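Local coordinates for protein novel immune-type receptor 11 (Ictalurus punctatus, PDB 2QTE) that probably acts as a cell-surface immune receptor of bony fish that mediates allogeneic recognition through an immunoglobulin V-type extracellular domain, at residues Y45-Y49 against K75-N79. The protein carries 1 engineered substitution. Sequence-based numbering, arbitrary orientation.
Sequences YFVRY and KFDLN
F76 reaches across the core of an immunoglobulin V-type beta-sandwich to the backbone of Y49, from a strand of the three-stranded sheet to one of the larger sheet facing it. The two segments run roughly antiparallel, at 149°, and with 9.5 Å between their axes no hydrogen bond joins them; side chains do the joining. F76 comes first along 75-79. The ring is carried over to the other sheet by a chi1 of -173°, which swings CG to the far side from the backbone N. Its leading atom CZ stops 3.4 Å from the amide N of Y49, an oblique approach, while the carbonyl carbon of R48 lies at the ring edge, in plane. F76 CE1 meets Y49 CB at 3.7 Å and sits at the edge of the tyrosine ring, which itself leads away. W34 lies nearly parallel to the F76 ring and donates its indole NE1 to the F76 carbonyl oxygen, so ring and backbone are both held by one neighbour. Cut back to an alanine, this position is likely to leave a gap between the sheets and take away the ring that CZ and CE1 press on Y49 N and CB. Two residues on, L78 points back into the core and sets CD1 against both V47 and the F46 ring, and CD2 against the F46 ring alone. These neighbours can share one leucine because a classic beta bulge opposite W34 turns both towards the core. F67, F62 and F58 pack edge-to-face with F46, an aromatic cluster beside the leucine. The L78 and V47 side chains slide past each other in opposite directions, CD1 4.0 Å from CG1 of V47, whereas L78 CD2 lies at the edge of the F46 ring, 4.0 Å from CE2 of that phenylalanine.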
ATOM      1  N   TYR A  45      -2.553  -0.946   7.570  1.00 14.84           N
ATOM      2  CA  TYR A  45      -1.643  -0.633   8.663  1.00 15.46           C
ATOM      3  C   TYR A  45      -1.561  -1.784   9.666  1.00 13.41           C
ATOM      4  O   TYR A  45      -2.581  -2.266  10.171  1.00 12.29           O
ATOM      5  CB  TYR A  45      -2.116   0.663   9.368  1.00 21.50           C
ATOM      6  CG  TYR A  45      -1.771   0.776  10.847  1.00 20.87           C
ATOM      7  CD1 TYR A  45      -0.467   0.982  11.267  1.00 30.60           C
ATOM      8  CD2 TYR A  45      -2.763   0.717  11.819  1.00 27.28           C
ATOM      9  CE1 TYR A  45      -0.176   1.085  12.631  1.00 30.91           C
ATOM     10  CE2 TYR A  45      -2.477   0.824  13.154  1.00 28.20           C
ATOM     11  CZ  TYR A  45      -1.182   1.002  13.553  1.00 35.28           C
ATOM     12  OH  TYR A  45      -0.906   1.107  14.911  1.00 42.80           O
ATOM     13  N   PHE A  46      -0.325  -2.206   9.934  1.00 15.65           N
ATOM     14  CA  PHE A  46      -0.033  -3.398  10.712  1.00 15.08           C
ATOM     15  C   PHE A  46       0.591  -3.052  12.026  1.00 14.48           C
ATOM     16  O   PHE A  46       0.157  -3.531  13.078  1.00 15.21           O
ATOM     17  CB  PHE A  46       0.885  -4.339   9.895  1.00 14.76           C
ATOM     18  CG  PHE A  46       1.162  -5.641  10.554  1.00 13.95           C
ATOM     19  CD1 PHE A  46       0.129  -6.394  11.069  1.00 19.86           C
ATOM     20  CD2 PHE A  46       2.461  -6.134  10.648  1.00 21.21           C
ATOM     21  CE1 PHE A  46       0.388  -7.619  11.702  1.00 19.17           C
ATOM     22  CE2 PHE A  46       2.729  -7.352  11.271  1.00 16.60           C
ATOM     23  CZ  PHE A  46       1.691  -8.097  11.770  1.00 18.32           C
ATOM     24  N   VAL A  47       1.652  -2.243  11.972  1.00 16.72           N
ATOM     25  CA  VAL A  47       2.409  -1.858  13.167  1.00 15.37           C
ATOM     26  C   VAL A  47       3.112  -0.540  12.884  1.00 16.01           C
ATOM     27  O   VAL A  47       3.651  -0.380  11.827  1.00 15.21           O
ATOM     28  CB  VAL A  47       3.420  -2.974  13.639  1.00 13.67           C
ATOM     29  CG1 VAL A  47       4.364  -3.402  12.537  1.00 13.41           C
ATOM     30  CG2 VAL A  47       4.210  -2.538  14.835  1.00 16.30           C
ATOM     31  N   ARG A  48       3.057   0.410  13.814  1.00 17.49           N
ATOM     32  CA  ARG A  48       3.652   1.718  13.611  1.00 20.64           C
ATOM     33  C   ARG A  48       4.790   1.997  14.579  1.00 20.93           C
ATOM     34  O   ARG A  48       4.885   1.406  15.650  1.00 18.97           O
ATOM     35  CB  ARG A  48       2.613   2.857  13.658  1.00 23.64           C
ATOM     36  CG  ARG A  48       1.895   3.003  14.963  1.00 33.46           C
ATOM     37  CD  ARG A  48       0.639   3.885  14.785  1.00 37.50           C
ATOM     38  NE  ARG A  48      -0.234   3.847  15.963  1.00 37.13           N
ATOM     39  CZ  ARG A  48      -0.199   4.713  16.966  1.00 39.01           C
ATOM     40  NH1 ARG A  48      -1.041   4.573  17.984  1.00 38.40           N
ATOM     41  NH2 ARG A  48       0.670   5.719  16.952  1.00 39.91           N
ATOM     42  N   TYR A  49       5.668   2.899  14.176  1.00 19.73           N
ATOM     43  CA  TYR A  49       6.640   3.442  15.110  1.00 21.07           C
ATOM     44  C   TYR A  49       5.894   4.160  16.231  1.00 23.31           C
ATOM     45  O   TYR A  49       4.823   4.743  16.025  1.00 20.79           O
ATOM     46  CB  TYR A  49       7.593   4.386  14.386  1.00 26.53           C
ATOM     47  CG  TYR A  49       8.564   5.024  15.314  1.00 30.23           C
ATOM     48  CD1 TYR A  49       8.183   6.123  16.092  1.00 37.90           C
ATOM     49  CD2 TYR A  49       9.858   4.510  15.453  1.00 37.04           C
ATOM     50  CE1 TYR A  49       9.068   6.713  16.983  1.00 39.20           C
ATOM     51  CE2 TYR A  49      10.770   5.097  16.322  1.00 39.58           C
ATOM     52  CZ  TYR A  49      10.360   6.209  17.087  1.00 41.52           C
ATOM     53  OH  TYR A  49      11.243   6.792  17.963  1.00 40.14           O
ATOM     54  N   LYS A  75      17.217   0.904  12.523  1.00 31.87           N
ATOM     55  CA  LYS A  75      16.383  -0.235  12.133  1.00 27.78           C
ATOM     56  C   LYS A  75      14.929  -0.056  12.464  1.00 22.90           C
ATOM     57  O   LYS A  75      14.578   0.493  13.503  1.00 20.97           O
ATOM     58  CB  LYS A  75      16.864  -1.507  12.845  1.00 34.04           C
ATOM     59  CG  LYS A  75      18.238  -1.978  12.439  1.00 36.29           C
ATOM     60  CD  LYS A  75      18.626  -3.238  13.181  1.00 43.05           C
ATOM     61  CE  LYS A  75      20.031  -3.642  12.828  1.00 43.07           C
ATOM     62  NZ  LYS A  75      20.253  -5.104  13.022  1.00 43.96           N
ATOM     63  N   PHE A  76      14.064  -0.551  11.596  1.00 19.29           N
ATOM     64  CA  PHE A  76      12.677  -0.635  11.941  1.00 17.21           C
ATOM     65  C   PHE A  76      12.243  -1.991  11.403  1.00 16.20           C
ATOM     66  O   PHE A  76      11.418  -2.083  10.475  1.00 16.52           O
ATOM     67  CB  PHE A  76      11.959   0.543  11.301  1.00 15.05           C
ATOM     68  CG  PHE A  76      10.521   0.688  11.699  1.00 16.95           C
ATOM     69  CD1 PHE A  76      10.167   0.966  13.018  1.00 19.31           C
ATOM     70  CD2 PHE A  76       9.509   0.586  10.749  1.00 13.79           C
ATOM     71  CE1 PHE A  76       8.851   1.100  13.391  1.00 16.73           C
ATOM     72  CE2 PHE A  76       8.179   0.719  11.134  1.00 14.26           C
ATOM     73  CZ  PHE A  76       7.844   0.980  12.443  1.00 16.98           C
ATOM     74  N   ASP A  77      12.847  -3.044  11.940  1.00 14.29           N
ATOM     75  CA  ASP A  77      12.687  -4.387  11.325  1.00 14.90           C
ATOM     76  C   ASP A  77      11.614  -5.206  12.018  1.00 13.64           C
ATOM     77  O   ASP A  77      11.534  -5.213  13.226  1.00 14.49           O
ATOM     78  CB  ASP A  77      13.986  -5.161  11.349  1.00 17.91           C
ATOM     79  CG  ASP A  77      15.162  -4.380  10.760  1.00 25.02           C
ATOM     80  OD1 ASP A  77      14.940  -3.401  10.000  1.00 27.17           O
ATOM     81  OD2 ASP A  77      16.304  -4.789  11.023  1.00 23.46           O
ATOM     82  N   LEU A  78      10.844  -5.953  11.229  1.00 13.91           N
ATOM     83  CA  LEU A  78       9.742  -6.734  11.738  1.00 15.11           C
ATOM     84  C   LEU A  78      10.209  -8.212  11.891  1.00 16.05           C
ATOM     85  O   LEU A  78      10.750  -8.759  10.958  1.00 19.47           O
ATOM     86  CB  LEU A  78       8.603  -6.586  10.719  1.00 16.69           C
ATOM     87  CG  LEU A  78       7.228  -7.215  10.940  1.00 26.99           C
ATOM     88  CD1 LEU A  78       6.594  -6.731  12.223  1.00 21.69           C
ATOM     89  CD2 LEU A  78       6.368  -6.867   9.717  1.00 23.02           C
ATOM     90  N   ASN A  79      10.032  -8.840  13.054  1.00 14.19           N
ATOM     91  CA  ASN A  79      10.404 -10.246  13.235  1.00 15.70           C
ATOM     92  C   ASN A  79       9.154 -11.110  13.449  1.00 16.26           C
ATOM     93  O   ASN A  79       8.147 -10.628  13.953  1.00 16.79           O
ATOM     94  CB  ASN A  79      11.251 -10.421  14.463  1.00 13.84           C
ATOM     95  CG  ASN A  79      12.302  -9.350  14.606  1.00 16.62           C
ATOM     96  OD1 ASN A  79      13.141  -9.226  13.727  1.00 14.15           O
ATOM     97  ND2 ASN A  79      12.269  -8.585  15.697  1.00 15.94           N
TER